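Local coordinates for putative iron binding protein (Bordetella pertussis Tohama I, PDB 1Y9U) that binds ferric iron through tyrosine side chains and probably serves as a periplasmic solute-binding protein of bacterial iron uptake, at residues Asp85-Ala90 against Tyr260-Pro265; Asn91-Gly94 against Trp99-Leu102; Asn144-Ala149 against Gly234-Ile239; Ile152-Ala157 against Asp298-Ala303; Asn238-Ala243 against Thr268-Ala273. All coordinates share one frame; numbering follows the deposited sequence.

Contact 1 of 5, residues Asp85-Ala90 against Tyr260-Pro265; sequences DSVVPA and YLVSEP
V87 and V262 meet through their branched ends, and V88 joins them from the next position; no hydrogen bond passes between the two segments. In the apolar group, V87 CG1 is 3.8 Å from V262 CB, while V87 CB and CG2 both approach V262 CG2, the two side chains running at a slant to each other. V88 comes in at about a right angle, its CG2 lying 4.1 Å from V262 CG1. A chi1 of -56° in V262 explains this division of labour: CG1, beside the backbone N, turns to V88, whereas CG2 sits between N and the carbonyl carbon and turns to V87. The V87 methyl CG1 also packs 3.7 Å from the V262 carbonyl O, a polar atom that is itself satisfied by the guanidinium of R280.

Hydrogen bonding lies within 260-265, where the chain leaves one helix and enters another. Y260 O accepts twice from S263: from the backbone N at 2.9 Å and from OG at 2.7 Å. The hydroxyl lies in the carbonyl plane, on a lone pair, with a C=O to donor angle of 142°. S263 OG also reaches A266 N in a weak bond, as suits a residue at the N-cap position.

Packing extends past the segments, with V88 resting on Y100 and V262 on L102, both from strand 100-112. A serine N-cap thus starts helix 264-273 two residues after helix 251-261 ends, and V262, in the short connection between them, is buried against V87 and V88 at the end of helix 82-87 within the periplasmic binding protein fold.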
# COMPACT_ATOMS: atom_id res chain seq x y z
N ASP A 85 -18.98 3.85 4.23
CA ASP A 85 -18.63 5.27 4.23
C ASP A 85 -18.23 5.75 5.62
O ASP A 85 -17.40 6.63 5.76
CB ASP A 85 -19.78 6.14 3.73
CG ASP A 85 -19.99 6.01 2.23
OD1 ASP A 85 -19.17 5.36 1.55
OD2 ASP A 85 -20.96 6.57 1.65
N SER A 86 -18.81 5.17 6.65
CA SER A 86 -18.49 5.59 8.00
C SER A 86 -17.22 4.97 8.54
O SER A 86 -16.71 5.44 9.53
CB SER A 86 -19.65 5.29 8.96
OG SER A 86 -19.88 3.91 9.12
N VAL A 87 -16.76 3.88 7.93
CA VAL A 87 -15.52 3.22 8.32
C VAL A 87 -14.32 3.77 7.55
O VAL A 87 -13.30 4.06 8.13
CB VAL A 87 -15.58 1.69 8.11
CG1 VAL A 87 -14.20 1.08 8.33
CG2 VAL A 87 -16.60 1.08 9.05
N VAL A 88 -14.45 3.87 6.25
CA VAL A 88 -13.31 4.24 5.40
C VAL A 88 -13.25 5.76 5.28
O VAL A 88 -14.22 6.37 4.84
CB VAL A 88 -13.47 3.61 4.02
CG1 VAL A 88 -12.32 4.02 3.11
CG2 VAL A 88 -13.54 2.09 4.13
N PRO A 89 -12.15 6.39 5.68
CA PRO A 89 -12.04 7.85 5.54
C PRO A 89 -12.28 8.31 4.10
O PRO A 89 -11.96 7.60 3.15
CB PRO A 89 -10.59 8.13 5.97
CG PRO A 89 -10.26 7.04 6.92
CD PRO A 89 -10.94 5.82 6.30
N ALA A 90 -12.84 9.50 3.93
CA ALA A 90 -13.23 10.00 2.62
C ALA A 90 -12.07 10.05 1.62
O ALA A 90 -12.25 9.78 0.44
CB ALA A 90 -13.90 11.39 2.75
N TYR A 260 -18.32 -6.63 5.35
CA TYR A 260 -17.63 -7.51 6.29
C TYR A 260 -16.12 -7.21 6.31
O TYR A 260 -15.49 -7.20 7.35
CB TYR A 260 -17.86 -8.99 5.92
CG TYR A 260 -16.93 -9.93 6.62
CD1 TYR A 260 -17.09 -10.23 7.95
CD2 TYR A 260 -15.85 -10.48 5.96
CE1 TYR A 260 -16.24 -11.08 8.60
CE2 TYR A 260 -14.98 -11.33 6.59
CZ TYR A 260 -15.17 -11.63 7.92
OH TYR A 260 -14.31 -12.49 8.57
N LEU A 261 -15.57 -6.94 5.14
CA LEU A 261 -14.13 -6.71 5.01
C LEU A 261 -13.63 -5.47 5.74
O LEU A 261 -12.44 -5.39 6.07
CB LEU A 261 -13.69 -6.68 3.54
CG LEU A 261 -13.74 -8.03 2.81
CD1 LEU A 261 -13.55 -7.84 1.32
CD2 LEU A 261 -12.73 -9.01 3.34
N VAL A 262 -14.53 -4.53 6.04
CA VAL A 262 -14.19 -3.36 6.89
C VAL A 262 -14.69 -3.46 8.34
O VAL A 262 -14.51 -2.53 9.11
CB VAL A 262 -14.65 -2.02 6.26
CG1 VAL A 262 -14.02 -1.90 4.87
CG2 VAL A 262 -16.15 -1.88 6.25
N SER A 263 -15.27 -4.60 8.70
CA SER A 263 -15.68 -4.87 10.08
C SER A 263 -14.43 -5.03 10.95
O SER A 263 -13.34 -5.33 10.45
CB SER A 263 -16.55 -6.13 10.15
OG SER A 263 -15.79 -7.33 10.03
N GLU A 264 -14.57 -4.81 12.26
CA GLU A 264 -13.42 -4.91 13.13
C GLU A 264 -12.79 -6.32 13.11
O GLU A 264 -11.57 -6.43 12.93
CB GLU A 264 -13.70 -4.45 14.57
CG GLU A 264 -12.46 -4.60 15.43
CD GLU A 264 -12.49 -3.92 16.79
OE1 GLU A 264 -11.62 -4.28 17.62
OE2 GLU A 264 -13.34 -3.02 17.02
N PRO A 265 -13.54 -7.40 13.28
CA PRO A 265 -12.93 -8.73 13.24
C PRO A 265 -12.18 -9.01 11.92
O PRO A 265 -11.05 -9.55 11.95
CB PRO A 265 -14.12 -9.68 13.45
CG PRO A 265 -15.10 -8.87 14.16
CD PRO A 265 -14.99 -7.49 13.57

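Contact 2 of 5, residues Asn91-Gly94 against Trp99-Leu102; sequences NLRG and WYAL
With chi1 at 56°, W99 holds CG between its backbone N and carbonyl carbon and lays one face of its indole against the backbone of R93 and G94; R93, with chi1 at 51° and an extended chain, runs instead beside the Y100 ring. G94 N stands 3.3 Å above the indole plane, over its centre. G94 CA makes a CH-pi contact with the five-membered ring of W99, 3.6 Å from the centroid. R93 CD is 3.7 Å from Y100 CE2 on a slanting course, and its NE is hydrogen-bonded to V88 O.

Two backbone bonds flank the R93-Y100 pair. A101 N donates to L92 O over 3.0 Å, and G94 N donates to W99 O over 2.9 Å. Between them R93 and Y100 form a single antiparallel bridge, a non-hydrogen-bonded pair. A101 CB also packs 3.9 Å from L92 CB. The chain therefore doubles back on itself over a short loop, though only the 99-102 side continues as a regular strand.

That strand, 100-112, passes the bonding on to strand 237-245 through the backbone pairs of Y100 with A242 and L102 with S240. W99 is buried on I64, I68 and V71 of helix 64-72, while Y100 packs on L258 of helix 251-261 and gives its OH to a hydrogen bond with D85 of helix 82-87.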
# COMPACT_ATOMS: atom_id res chain seq x y z
N ASN A 91 -10.87 10.38 2.10
CA ASN A 91 -9.72 10.43 1.21
C ASN A 91 -9.25 9.06 0.70
O ASN A 91 -8.42 8.99 -0.20
CB ASN A 91 -8.58 11.24 1.86
CG ASN A 91 -7.92 10.52 3.01
OD1 ASN A 91 -8.58 9.97 3.88
ND2 ASN A 91 -6.58 10.53 3.02
N LEU A 92 -9.79 8.00 1.28
CA LEU A 92 -9.40 6.62 0.97
C LEU A 92 -10.55 5.82 0.36
O LEU A 92 -10.53 4.60 0.40
CB LEU A 92 -8.90 5.95 2.27
CG LEU A 92 -7.68 6.60 2.91
CD1 LEU A 92 -7.39 6.05 4.32
CD2 LEU A 92 -6.44 6.44 2.01
N ARG A 93 -11.54 6.51 -0.19
CA ARG A 93 -12.59 5.86 -0.96
C ARG A 93 -13.00 6.73 -2.13
O ARG A 93 -12.79 7.94 -2.12
CB ARG A 93 -13.82 5.52 -0.10
CG ARG A 93 -14.38 6.64 0.74
CD ARG A 93 -15.61 6.22 1.52
NE ARG A 93 -15.86 7.04 2.68
CZ ARG A 93 -16.52 8.19 2.68
NH1 ARG A 93 -17.00 8.66 1.56
NH2 ARG A 93 -16.66 8.86 3.80
N GLY A 94 -13.57 6.10 -3.14
CA GLY A 94 -14.02 6.81 -4.32
C GLY A 94 -15.42 7.38 -4.08
O GLY A 94 -16.20 6.87 -3.29
N TRP A 99 -14.98 2.62 -5.17
CA TRP A 99 -13.90 1.76 -4.67
C TRP A 99 -13.64 2.16 -3.22
O TRP A 99 -13.97 3.26 -2.81
CB TRP A 99 -12.59 1.91 -5.48
CG TRP A 99 -12.09 3.30 -5.58
CD1 TRP A 99 -12.35 4.20 -6.58
CD2 TRP A 99 -11.23 3.97 -4.66
NE1 TRP A 99 -11.74 5.40 -6.30
CE2 TRP A 99 -11.03 5.28 -5.13
CE3 TRP A 99 -10.62 3.60 -3.45
CZ2 TRP A 99 -10.25 6.21 -4.46
CZ3 TRP A 99 -9.86 4.53 -2.78
CH2 TRP A 99 -9.69 5.83 -3.27
N TYR A 100 -13.04 1.25 -2.47
CA TYR A 100 -12.79 1.46 -1.06
C TYR A 100 -11.45 0.87 -0.64
O TYR A 100 -11.16 -0.27 -0.97
CB TYR A 100 -13.87 0.75 -0.26
CG TYR A 100 -15.23 1.36 -0.34
CD1 TYR A 100 -16.14 0.96 -1.30
CD2 TYR A 100 -15.61 2.34 0.58
CE1 TYR A 100 -17.41 1.55 -1.35
CE2 TYR A 100 -16.86 2.91 0.53
CZ TYR A 100 -17.74 2.52 -0.41
OH TYR A 100 -18.99 3.10 -0.40
N ALA A 101 -10.64 1.63 0.10
CA ALA A 101 -9.44 1.07 0.74
C ALA A 101 -9.82 0.08 1.82
O ALA A 101 -10.79 0.27 2.54
CB ALA A 101 -8.57 2.17 1.33
N LEU A 102 -9.02 -0.97 1.92
CA LEU A 102 -9.12 -1.99 2.97
C LEU A 102 -7.91 -2.05 3.89
O LEU A 102 -8.05 -2.48 5.03
CB LEU A 102 -9.35 -3.36 2.35
CG LEU A 102 -10.64 -3.53 1.53
CD1 LEU A 102 -10.68 -4.94 0.94
CD2 LEU A 102 -11.89 -3.29 2.36

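Contact 3 of 5, residues Asn144-Ala149 against Gly234-Ile239; sequences NTALVA and GTHVNI
The backbone of H236, extended at phi -67° and psi 130°, leads into strand 237-245 and passes the side of helix 142-155, with H236 CA 6.6 Å from L147 CA. H236 and N238, two residues apart, both direct CB at the helix, with V237 between them taking no part in the contact.

The imidazole lies against one turn of that helix. L147 CA stands over one face of the H236 ring, 3.8 Å from the centroid and 16° off the normal, a CH-pi contact made by the helix backbone itself. L147 CD1 curls round to the base of the same side chain, reaching H236 CB at 3.7 Å. One residue earlier, A146 CB touches N238 ND2 at 3.7 Å. The other end of this amide is firmly held: N238 OD1 accepts from I239 N at 2.8 Å and also from I64 N, which fixes how the amide is turned. The N238 side chain is about 6 Å from that of Y143, an iron ligand in another structure of this protein.

I305 of helix 303-318 packs on both A146 and H236, while the backbones of H236 and N238 are bonded to R107 and R105 of strand 100-112.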
# COMPACT_ATOMS: atom_id res chain seq x y z
N ASN A 144 7.69 3.66 -5.43
CA ASN A 144 8.35 4.95 -5.56
C ASN A 144 7.59 5.91 -6.45
O ASN A 144 7.49 7.09 -6.11
CB ASN A 144 9.79 4.78 -6.04
CG ASN A 144 10.72 4.28 -4.95
OD1 ASN A 144 10.50 4.51 -3.76
ND2 ASN A 144 11.77 3.55 -5.35
N THR A 145 7.03 5.46 -7.57
CA THR A 145 6.29 6.40 -8.41
C THR A 145 5.06 6.93 -7.72
O THR A 145 4.69 8.06 -7.95
CB THR A 145 5.90 5.84 -9.77
OG1 THR A 145 5.06 4.70 -9.60
CG2 THR A 145 7.12 5.37 -10.57
N ALA A 146 4.44 6.14 -6.85
CA ALA A 146 3.31 6.65 -6.10
C ALA A 146 3.73 7.77 -5.14
O ALA A 146 3.01 8.75 -4.98
CB ALA A 146 2.63 5.54 -5.33
N LEU A 147 4.89 7.62 -4.49
CA LEU A 147 5.38 8.64 -3.55
C LEU A 147 5.71 9.93 -4.31
O LEU A 147 5.38 11.02 -3.88
CB LEU A 147 6.62 8.12 -2.78
CG LEU A 147 7.32 9.14 -1.87
CD1 LEU A 147 6.42 9.62 -0.77
CD2 LEU A 147 8.62 8.54 -1.29
N VAL A 148 6.36 9.77 -5.46
CA VAL A 148 6.69 10.90 -6.34
C VAL A 148 5.43 11.61 -6.81
O VAL A 148 5.37 12.83 -6.83
CB VAL A 148 7.59 10.45 -7.52
CG1 VAL A 148 7.86 11.60 -8.51
CG2 VAL A 148 8.91 9.91 -6.95
N ALA A 149 4.40 10.85 -7.17
CA ALA A 149 3.13 11.44 -7.61
C ALA A 149 2.49 12.25 -6.50
O ALA A 149 2.01 13.36 -6.72
CB ALA A 149 2.18 10.35 -8.11
N GLY A 234 1.28 14.56 6.86
CA GLY A 234 1.07 13.14 7.04
C GLY A 234 1.99 12.27 6.21
O GLY A 234 2.69 12.73 5.31
N THR A 235 1.97 10.99 6.54
CA THR A 235 2.79 9.96 5.90
C THR A 235 2.12 9.46 4.64
O THR A 235 0.90 9.28 4.61
CB THR A 235 3.00 8.82 6.90
OG1 THR A 235 3.75 9.30 8.03
CG2 THR A 235 3.79 7.66 6.28
N HIS A 236 2.91 9.21 3.60
CA HIS A 236 2.44 8.66 2.36
C HIS A 236 1.98 7.23 2.53
O HIS A 236 2.71 6.39 3.04
CB HIS A 236 3.56 8.67 1.32
CG HIS A 236 3.16 8.05 0.02
ND1 HIS A 236 3.55 6.80 -0.42
CD2 HIS A 236 2.34 8.54 -0.93
CE1 HIS A 236 3.00 6.56 -1.60
NE2 HIS A 236 2.26 7.60 -1.93
N VAL A 237 0.77 6.96 2.05
CA VAL A 237 0.25 5.60 1.98
C VAL A 237 -0.27 5.26 0.59
O VAL A 237 -0.89 6.09 -0.10
CB VAL A 237 -0.86 5.32 3.04
CG1 VAL A 237 -0.38 5.66 4.44
CG2 VAL A 237 -2.19 6.02 2.71
N ASN A 238 0.04 4.06 0.15
CA ASN A 238 -0.78 3.43 -0.90
C ASN A 238 -1.74 2.47 -0.17
O ASN A 238 -1.78 2.42 1.07
CB ASN A 238 0.04 2.76 -2.03
CG ASN A 238 -0.68 2.76 -3.41
OD1 ASN A 238 -1.89 2.71 -3.49
ND2 ASN A 238 0.11 2.89 -4.50
N ILE A 239 -2.53 1.73 -0.92
CA ILE A 239 -3.58 0.92 -0.33
C ILE A 239 -3.73 -0.42 -0.99
O ILE A 239 -3.32 -0.63 -2.12
CB ILE A 239 -4.94 1.67 -0.42
CG1 ILE A 239 -5.36 1.87 -1.89
CG2 ILE A 239 -4.91 2.97 0.36
CD1 ILE A 239 -6.80 2.40 -2.03

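Contact 4 of 5, residues Ile152-Ala157 against Asp298-Ala303; sequences IAHDGA and DTLPVA
An Asx turn at D298-L300 faces the last turn of helix 142-155, and its aspartate and leucine side chains meet H154 and A153 there. The turn is closed by L300 N, which donates to D298 OD1 over 3.1 Å in a nearly straight bond. The donor reaches that oxygen from well above the carboxylate plane, 67° out of it.

The same carboxylate lies at the edge of the H154 ring, the two planes only 21° apart and the side chains coming from opposite directions. D298 OD1 is 3.1 Å from H154 NE2, but the geometry on the OD2 side is too tight to be trusted, and the details of this polar meeting remain doubtful. L300 takes a different position: with CG anti to the backbone N, chi1 -173°, it brings CD1 over one face of the H154 imidazole, 4.1 Å above the plane toward the rim. L300 CD1 also packs 4.0 Å from A153 CB.

In the fold, this joins the end of a helix to the loop that precedes helix 303-318. The helix ends at G156, the first residue to leave helical angles, with positive phi; G156 N still bonds to I152 O, and the residue then serves as the N-cap position of helix 157-170. Outside the two segments, the D298 backbone is bonded to T235, and F227 meets the H154 ring obliquely. A water lies 3.0 Å from T299 OG1, in hydrogen-bonding contact with it. The bond between this water and H154 NE2 is long and weak.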
# COMPACT_ATOMS: atom_id res chain seq x y z
N ILE A 152 4.36 15.54 -6.19
CA ILE A 152 3.94 16.54 -7.20
C ILE A 152 2.64 17.19 -6.74
O ILE A 152 2.48 18.41 -6.79
CB ILE A 152 3.78 15.92 -8.59
CG1 ILE A 152 5.12 15.35 -9.09
CG2 ILE A 152 3.24 16.96 -9.59
CD1 ILE A 152 5.02 14.52 -10.31
N ALA A 153 1.69 16.38 -6.28
CA ALA A 153 0.40 16.89 -5.83
C ALA A 153 0.55 17.92 -4.71
O ALA A 153 -0.15 18.95 -4.69
CB ALA A 153 -0.49 15.76 -5.38
N HIS A 154 1.46 17.67 -3.79
CA HIS A 154 1.67 18.54 -2.65
C HIS A 154 2.51 19.78 -2.99
O HIS A 154 2.15 20.91 -2.65
CB HIS A 154 2.39 17.79 -1.53
CG HIS A 154 1.48 16.95 -0.70
ND1 HIS A 154 1.66 15.59 -0.52
CD2 HIS A 154 0.40 17.29 0.03
CE1 HIS A 154 0.70 15.14 0.27
NE2 HIS A 154 -0.07 16.15 0.63
N ASP A 155 3.64 19.54 -3.67
CA ASP A 155 4.73 20.50 -3.72
C ASP A 155 5.08 21.00 -5.12
O ASP A 155 5.87 21.94 -5.26
CB ASP A 155 5.98 19.89 -3.09
CG ASP A 155 5.80 19.58 -1.62
OD1 ASP A 155 5.03 20.27 -0.94
OD2 ASP A 155 6.40 18.64 -1.06
N GLY A 156 4.50 20.37 -6.13
CA GLY A 156 4.69 20.75 -7.53
C GLY A 156 5.85 20.04 -8.19
O GLY A 156 6.71 19.48 -7.53
N ALA A 157 5.88 20.07 -9.52
CA ALA A 157 6.86 19.35 -10.33
C ALA A 157 8.30 19.87 -10.14
O ALA A 157 9.24 19.09 -10.15
CB ALA A 157 6.47 19.42 -11.80
N ASP A 298 -1.42 10.92 5.45
CA ASP A 298 -1.57 12.05 4.54
C ASP A 298 -3.05 12.28 4.24
O ASP A 298 -3.75 11.34 3.87
CB ASP A 298 -0.76 11.75 3.29
CG ASP A 298 -0.61 12.92 2.37
OD1 ASP A 298 -1.19 14.01 2.60
OD2 ASP A 298 0.10 12.80 1.35
N THR A 299 -3.52 13.52 4.39
CA THR A 299 -4.92 13.84 4.05
C THR A 299 -5.20 13.86 2.56
O THR A 299 -6.36 13.86 2.14
CB THR A 299 -5.36 15.17 4.66
OG1 THR A 299 -4.47 16.21 4.23
CG2 THR A 299 -5.31 15.14 6.18
N LEU A 300 -4.15 13.85 1.74
CA LEU A 300 -4.29 13.81 0.30
C LEU A 300 -5.26 12.70 -0.13
O LEU A 300 -5.13 11.56 0.33
CB LEU A 300 -2.91 13.56 -0.34
CG LEU A 300 -2.84 13.66 -1.85
CD1 LEU A 300 -2.89 15.14 -2.26
CD2 LEU A 300 -1.58 13.03 -2.40
N PRO A 301 -6.22 12.97 -0.99
CA PRO A 301 -6.99 11.89 -1.61
C PRO A 301 -6.05 10.97 -2.37
O PRO A 301 -5.27 11.45 -3.19
CB PRO A 301 -7.96 12.63 -2.53
CG PRO A 301 -8.06 13.98 -1.95
CD PRO A 301 -6.70 14.30 -1.42
N VAL A 302 -6.05 9.68 -2.08
CA VAL A 302 -5.11 8.79 -2.76
C VAL A 302 -5.37 8.71 -4.25
O VAL A 302 -4.48 8.34 -5.00
CB VAL A 302 -5.04 7.37 -2.14
CG1 VAL A 302 -4.40 7.43 -0.78
CG2 VAL A 302 -6.42 6.69 -2.09
N ALA A 303 -6.57 9.09 -4.70
CA ALA A 303 -6.82 9.18 -6.13
C ALA A 303 -5.84 10.12 -6.85
O ALA A 303 -5.55 9.90 -8.02
CB ALA A 303 -8.26 9.57 -6.41
O HOH W 1 -3.26 17.04 1.62

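Contact 5 of 5, residues Asn238-Ala243 against Thr268-Ala273; sequences NISGAA and TLYAQA
S240 and Y270 join a central strand of the periplasmic binding protein fold to a helix packed beside it, and they are the residues that touch: S240 belongs to strand 237-245, whereas Y270 lies on helix 264-273. The backbones stay well apart, the nearest CA atoms being S240 and A271 at 9.9 Å, so the tyrosine spans the gap with the length of its side chain.

The polar interaction is one hydrogen bond between hydroxyls, S240 OG to Y270 OH at 2.8 Å, in which either oxygen could be the donor. Two torsions set it up. Y270 has CG anti to its backbone N (chi1 -174°), sending the ring from the helix toward the strand, while the S240 hydroxyl, at chi1 76°, lies between N and the carbonyl carbon. S240 OG is also hydrogen-bonded to S103 OG of strand 100-112. The serine oxygen thus links two hydroxyls, those of Y270 and S103.

The surface buried between the segments is small, 76 Å² in all. As a van der Waals neighbour, S240 CB adds a contact 3.6 Å from Y270 OH. The Y270 side chain also packs on L102 and S103 and on L22 of helix 20-30. R14 touches both Y270 and S240. The S240 side chain lies about 9 Å from that of Y199, an iron ligand in another structure of this protein.

S240 OG approaches the ring at its edge and in its plane, 3.4 Å from Y270 CE2, with a CZ-OH-OG angle near 111°.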
# COMPACT_ATOMS: atom_id res chain seq x y z
N ASN A 238 0.04 4.06 0.15
CA ASN A 238 -0.78 3.43 -0.90
C ASN A 238 -1.74 2.47 -0.17
O ASN A 238 -1.78 2.42 1.07
CB ASN A 238 0.04 2.76 -2.03
CG ASN A 238 -0.68 2.76 -3.41
OD1 ASN A 238 -1.89 2.71 -3.49
ND2 ASN A 238 0.11 2.89 -4.50
N ILE A 239 -2.53 1.73 -0.92
CA ILE A 239 -3.58 0.92 -0.33
C ILE A 239 -3.73 -0.42 -0.99
O ILE A 239 -3.32 -0.63 -2.12
CB ILE A 239 -4.94 1.67 -0.42
CG1 ILE A 239 -5.36 1.87 -1.89
CG2 ILE A 239 -4.91 2.97 0.36
CD1 ILE A 239 -6.80 2.40 -2.03
N SER A 240 -4.38 -1.34 -0.28
CA SER A 240 -5.14 -2.40 -0.95
C SER A 240 -6.60 -1.99 -0.89
O SER A 240 -6.99 -1.17 -0.07
CB SER A 240 -4.94 -3.77 -0.29
OG SER A 240 -5.67 -3.86 0.93
N GLY A 241 -7.42 -2.57 -1.75
CA GLY A 241 -8.81 -2.17 -1.77
C GLY A 241 -9.66 -3.02 -2.66
O GLY A 241 -9.21 -4.00 -3.22
N ALA A 242 -10.93 -2.64 -2.78
CA ALA A 242 -11.92 -3.44 -3.46
C ALA A 242 -13.06 -2.60 -3.98
O ALA A 242 -13.26 -1.47 -3.60
CB ALA A 242 -12.43 -4.51 -2.50
N ALA A 243 -13.83 -3.23 -4.85
CA ALA A 243 -14.99 -2.63 -5.50
C ALA A 243 -15.96 -3.74 -5.84
O ALA A 243 -15.55 -4.90 -6.00
CB ALA A 243 -14.57 -1.91 -6.75
N THR A 268 -8.94 -6.81 11.61
CA THR A 268 -7.88 -7.28 12.49
C THR A 268 -7.06 -8.36 11.79
O THR A 268 -5.82 -8.25 11.71
CB THR A 268 -8.48 -7.80 13.82
OG1 THR A 268 -9.30 -6.78 14.42
CG2 THR A 268 -7.40 -8.12 14.82
N LEU A 269 -7.74 -9.34 11.23
CA LEU A 269 -7.08 -10.45 10.51
C LEU A 269 -6.47 -9.98 9.18
O LEU A 269 -5.37 -10.41 8.82
CB LEU A 269 -8.07 -11.59 10.25
CG LEU A 269 -8.67 -12.28 11.48
CD1 LEU A 269 -9.81 -13.23 11.06
CD2 LEU A 269 -7.59 -13.01 12.26
N TYR A 270 -7.19 -9.13 8.46
CA TYR A 270 -6.84 -8.66 7.12
C TYR A 270 -5.49 -7.94 7.13
O TYR A 270 -4.62 -8.21 6.30
CB TYR A 270 -7.95 -7.74 6.55
CG TYR A 270 -7.73 -7.33 5.11
CD1 TYR A 270 -8.34 -8.01 4.06
CD2 TYR A 270 -6.93 -6.24 4.79
CE1 TYR A 270 -8.13 -7.65 2.75
CE2 TYR A 270 -6.70 -5.89 3.47
CZ TYR A 270 -7.30 -6.59 2.46
OH TYR A 270 -7.10 -6.25 1.13
N ALA A 271 -5.33 -7.04 8.09
CA ALA A 271 -4.12 -6.23 8.17
C ALA A 271 -2.98 -7.04 8.71
O ALA A 271 -1.87 -6.96 8.19
CB ALA A 271 -4.34 -4.98 9.01
N GLN A 272 -3.24 -7.87 9.73
CA GLN A 272 -2.20 -8.71 10.32
C GLN A 272 -1.57 -9.63 9.27
O GLN A 272 -0.35 -9.87 9.30
CB GLN A 272 -2.75 -9.52 11.51
CG GLN A 272 -1.76 -10.50 12.21
CD GLN A 272 -0.95 -9.86 13.36
OE1 GLN A 272 0.20 -10.26 13.62
NE2 GLN A 272 -1.55 -8.89 14.05
N ALA A 273 -2.35 -10.09 8.29
CA ALA A 273 -1.87 -11.09 7.35
C ALA A 273 -0.62 -10.66 6.59
O ALA A 273 0.25 -11.49 6.40
CB ALA A 273 -2.95 -11.48 6.37

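How the contacts relate
Contacts 1, 2, 3 and 5 are buried, whereas contact 4 is only partly so and is the one in which a bound water takes part. Contacts 2 and 5 share a sheet: strands 100-112 and 237-245 are bonded side by side, and contact 3 uses the beginning of the second strand. Contacts 3 and 4 also draw on one helix, 142-155, at successive points, while contact 1 touches just before helix 264-273 begins and contact 5 within it. The chemistry follows place: valine packing in contact 1, backbone pairing and an indole in contact 2, a ring against a helix in contact 3, an Asx turn beside an imidazole in contact 4 and paired hydroxyls in contact 5.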